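Local coordinates for BT_2262 (uncharacterised lipoprotein) (Bacteroides thetaiotaomicron, PDB 5FQ8) that is of unknown function but probably sits at the bacterial surface, pairing an Ig-like domain with a BT_2262-like C-terminal domain, at residues G[191-196]-G[207-212]. Residues are numbered along the deposited sequence; the frame is centred on the assembly and turned at random.
Sequences TGTLKW and DIIVKQ
Leu-194 and Val-210 form an antiparallel hydrogen-bonded pair in the beta hairpin of strands 193-200 and 204-211, part of the large antiparallel sheet of the C-terminal domain; the axes of 193-196 and 209-211 run at 167° to one another. Backbone evidence is a hydrogen bond from Val-210 N to Leu-194 O (3.2 Å), a weak return bond from Leu-194 N to Val-210 O, and a nearly straight one from Trp-196 N to Ile-208 O (3.3 Å, 177° at the hydrogen). Apolar contact gathers round the Trp-196 indole. Its CG sits between backbone N and carbonyl carbon (chi1 65°), which carries the ring across to Ile-208, whose CG1 lies 3.1 Å above one face, displaced toward the rim. Val-210 CG1 meets Trp-196 CH2 obliquely at 3.9 Å, and Leu-194 CD2 lies at the ring edge, in plane. Indole NE1 donates a hydrogen bond to Phe-136 O, so an alanine here would probably leave that carbonyl without its donor and Ile-208 without its aromatic cover. On the face of Thr-193, Lys-195 and Ile-209, Ile-209 CD1 approaches Lys-195 CB at 3.9 Å. At the far end, Lys-211 bends past Thr-193 CG2 to place NZ 3.0 Å from Thr-191 O, a weak hydrogen bond.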
ATOM      1  N   THR G 191      36.475  60.796  25.903  1.00113.82           N
ATOM      2  CA  THR G 191      35.610  59.621  25.944  1.00119.67           C
ATOM      3  C   THR G 191      36.269  58.360  25.349  1.00122.08           C
ATOM      4  O   THR G 191      36.256  57.328  26.016  1.00130.88           O
ATOM      5  CB  THR G 191      34.254  59.876  25.248  1.00123.29           C
ATOM      6  OG1 THR G 191      34.355  61.031  24.404  1.00121.27           O
ATOM      7  CG2 THR G 191      33.142  60.061  26.266  1.00131.89           C
ATOM      8  N   GLY G 192      36.827  58.387  24.132  1.00125.88           N
ATOM      9  CA  GLY G 192      36.770  59.482  23.178  1.00121.90           C
ATOM     10  C   GLY G 192      35.747  59.184  22.098  1.00115.48           C
ATOM     11  O   GLY G 192      35.988  58.359  21.219  1.00112.40           O
ATOM     12  N   THR G 193      34.598  59.855  22.172  1.00113.97           N
ATOM     13  CA  THR G 193      33.480  59.631  21.271  1.00109.21           C
ATOM     14  C   THR G 193      33.088  60.936  20.594  1.00107.10           C
ATOM     15  O   THR G 193      33.355  62.027  21.104  1.00112.36           O
ATOM     16  CB  THR G 193      32.256  59.083  22.011  1.00108.56           C
ATOM     17  OG1 THR G 193      31.803  60.061  22.950  1.00114.13           O
ATOM     18  CG2 THR G 193      32.595  57.816  22.747  1.00106.44           C
ATOM     19  N   LEU G 194      32.434  60.811  19.443  1.00100.35           N
ATOM     20  CA  LEU G 194      31.828  61.948  18.773  1.00 99.71           C
ATOM     21  C   LEU G 194      30.351  61.664  18.555  1.00100.24           C
ATOM     22  O   LEU G 194      29.976  60.566  18.140  1.00 85.69           O
ATOM     23  CB  LEU G 194      32.518  62.258  17.446  1.00 86.99           C
ATOM     24  CG  LEU G 194      32.396  63.708  16.972  1.00 85.16           C
ATOM     25  CD1 LEU G 194      33.591  64.103  16.145  1.00 83.19           C
ATOM     26  CD2 LEU G 194      31.149  63.908  16.164  1.00 86.23           C
ATOM     27  N   LYS G 195      29.521  62.657  18.855  1.00 94.39           N
ATOM     28  CA  LYS G 195      28.078  62.563  18.704  1.00 95.60           C
ATOM     29  C   LYS G 195      27.644  63.334  17.470  1.00 94.10           C
ATOM     30  O   LYS G 195      28.228  64.369  17.137  1.00 93.96           O
ATOM     31  CB  LYS G 195      27.348  63.132  19.928  1.00104.31           C
ATOM     32  CG  LYS G 195      27.644  64.612  20.185  1.00107.76           C
ATOM     33  CD  LYS G 195      26.459  65.404  20.730  1.00103.93           C
ATOM     34  CE  LYS G 195      26.113  65.049  22.160  1.00114.67           C
ATOM     35  NZ  LYS G 195      25.105  63.962  22.224  1.00107.79           N
ATOM     36  N   TRP G 196      26.616  62.829  16.797  1.00103.17           N
ATOM     37  CA  TRP G 196      25.922  63.651  15.820  1.00 90.81           C
ATOM     38  C   TRP G 196      24.550  63.058  15.572  1.00 91.56           C
ATOM     39  O   TRP G 196      24.338  61.853  15.733  1.00 90.44           O
ATOM     40  CB  TRP G 196      26.711  63.797  14.509  1.00 93.11           C
ATOM     41  CG  TRP G 196      26.931  62.540  13.695  1.00 89.02           C
ATOM     42  CD1 TRP G 196      26.011  61.877  12.943  1.00 82.24           C
ATOM     43  CD2 TRP G 196      28.167  61.842  13.519  1.00 80.24           C
ATOM     44  NE1 TRP G 196      26.587  60.798  12.334  1.00 78.71           N
ATOM     45  CE2 TRP G 196      27.912  60.751  12.676  1.00 77.45           C
ATOM     46  CE3 TRP G 196      29.458  62.024  14.011  1.00 79.74           C
ATOM     47  CZ2 TRP G 196      28.905  59.845  12.307  1.00 74.49           C
ATOM     48  CZ3 TRP G 196      30.440  61.123  13.652  1.00 76.60           C
ATOM     49  CH2 TRP G 196      30.161  60.049  12.807  1.00 73.93           C
ATOM     50  N   ASP G 207      20.452  59.216  15.358  1.00107.06           N
ATOM     51  CA  ASP G 207      21.111  59.795  16.529  1.00111.03           C
ATOM     52  C   ASP G 207      22.329  58.957  16.925  1.00106.73           C
ATOM     53  O   ASP G 207      22.416  58.377  18.000  1.00108.68           O
ATOM     54  CB  ASP G 207      20.118  59.923  17.683  1.00110.41           C
ATOM     55  CG  ASP G 207      19.596  58.577  18.159  1.00114.75           C
ATOM     56  OD1 ASP G 207      19.909  57.547  17.523  1.00110.05           O
ATOM     57  OD2 ASP G 207      18.875  58.555  19.178  1.00129.49           O
ATOM     58  N   ILE G 208      23.320  58.903  16.048  1.00104.73           N
ATOM     59  CA  ILE G 208      24.384  57.928  16.235  1.00102.16           C
ATOM     60  C   ILE G 208      25.556  58.531  16.991  1.00100.01           C
ATOM     61  O   ILE G 208      25.627  59.748  17.202  1.00 98.05           O
ATOM     62  CB  ILE G 208      24.839  57.348  14.884  1.00104.37           C
ATOM     63  CG1 ILE G 208      25.853  58.265  14.217  1.00104.73           C
ATOM     64  CG2 ILE G 208      23.650  57.166  13.952  1.00112.50           C
ATOM     65  CD1 ILE G 208      26.305  57.731  12.899  1.00105.99           C
ATOM     66  N   ILE G 209      26.478  57.670  17.405  1.00 98.22           N
ATOM     67  CA  ILE G 209      27.649  58.078  18.165  1.00 97.95           C
ATOM     68  C   ILE G 209      28.696  56.989  17.994  1.00101.33           C
ATOM     69  O   ILE G 209      28.367  55.802  17.906  1.00106.45           O
ATOM     70  CB  ILE G 209      27.279  58.328  19.647  1.00 99.53           C
ATOM     71  CG1 ILE G 209      28.403  59.057  20.375  1.00 98.14           C
ATOM     72  CG2 ILE G 209      26.931  57.025  20.342  1.00105.73           C
ATOM     73  CD1 ILE G 209      27.953  59.693  21.671  1.00106.49           C
ATOM     74  N   VAL G 210      29.963  57.397  17.911  1.00101.27           N
ATOM     75  CA  VAL G 210      31.031  56.487  17.516  1.00 96.33           C
ATOM     76  C   VAL G 210      32.162  56.502  18.535  1.00 97.07           C
ATOM     77  O   VAL G 210      32.422  57.509  19.199  1.00103.99           O
ATOM     78  CB  VAL G 210      31.572  56.829  16.114  1.00 91.70           C
ATOM     79  CG1 VAL G 210      30.428  56.919  15.120  1.00 91.90           C
ATOM     80  CG2 VAL G 210      32.362  58.124  16.147  1.00 93.25           C
ATOM     81  N   LYS G 211      32.847  55.363  18.633  1.00 97.96           N
ATOM     82  CA  LYS G 211      33.960  55.163  19.552  1.00 96.66           C
ATOM     83  C   LYS G 211      34.883  54.102  18.971  1.00 96.21           C
ATOM     84  O   LYS G 211      34.440  53.211  18.242  1.00 98.29           O
ATOM     85  CB  LYS G 211      33.474  54.734  20.942  1.00 98.22           C
ATOM     86  CG  LYS G 211      34.574  54.250  21.875  1.00 95.17           C
ATOM     87  CD  LYS G 211      34.019  53.604  23.121  1.00 90.27           C
ATOM     88  CE  LYS G 211      33.447  54.650  24.044  1.00 90.89           C
ATOM     89  NZ  LYS G 211      34.441  55.736  24.255  1.00 92.78           N
ATOM     90  N   GLN G 212      36.169  54.205  19.293  1.00 96.28           N
ATOM     91  CA  GLN G 212      37.143  53.218  18.855  1.00 86.81           C
ATOM     92  C   GLN G 212      37.075  51.928  19.661  1.00 82.90           C
ATOM     93  O   GLN G 212      36.068  51.625  20.302  1.00 90.46           O
ATOM     94  CB  GLN G 212      38.545  53.800  18.929  1.00 72.47           C
ATOM     95  CG  GLN G 212      39.037  54.303  17.604  1.00 83.04           C
ATOM     96  CD  GLN G 212      40.000  55.442  17.744  1.00 80.35           C
ATOM     97  OE1 GLN G 212      39.996  56.148  18.743  1.00 86.39           O
ATOM     98  NE2 GLN G 212      40.842  55.629  16.740  1.00 73.29           N
ATOM     99  OXT GLN G 212      38.032  51.152  19.669  1.00 84.98           O
TER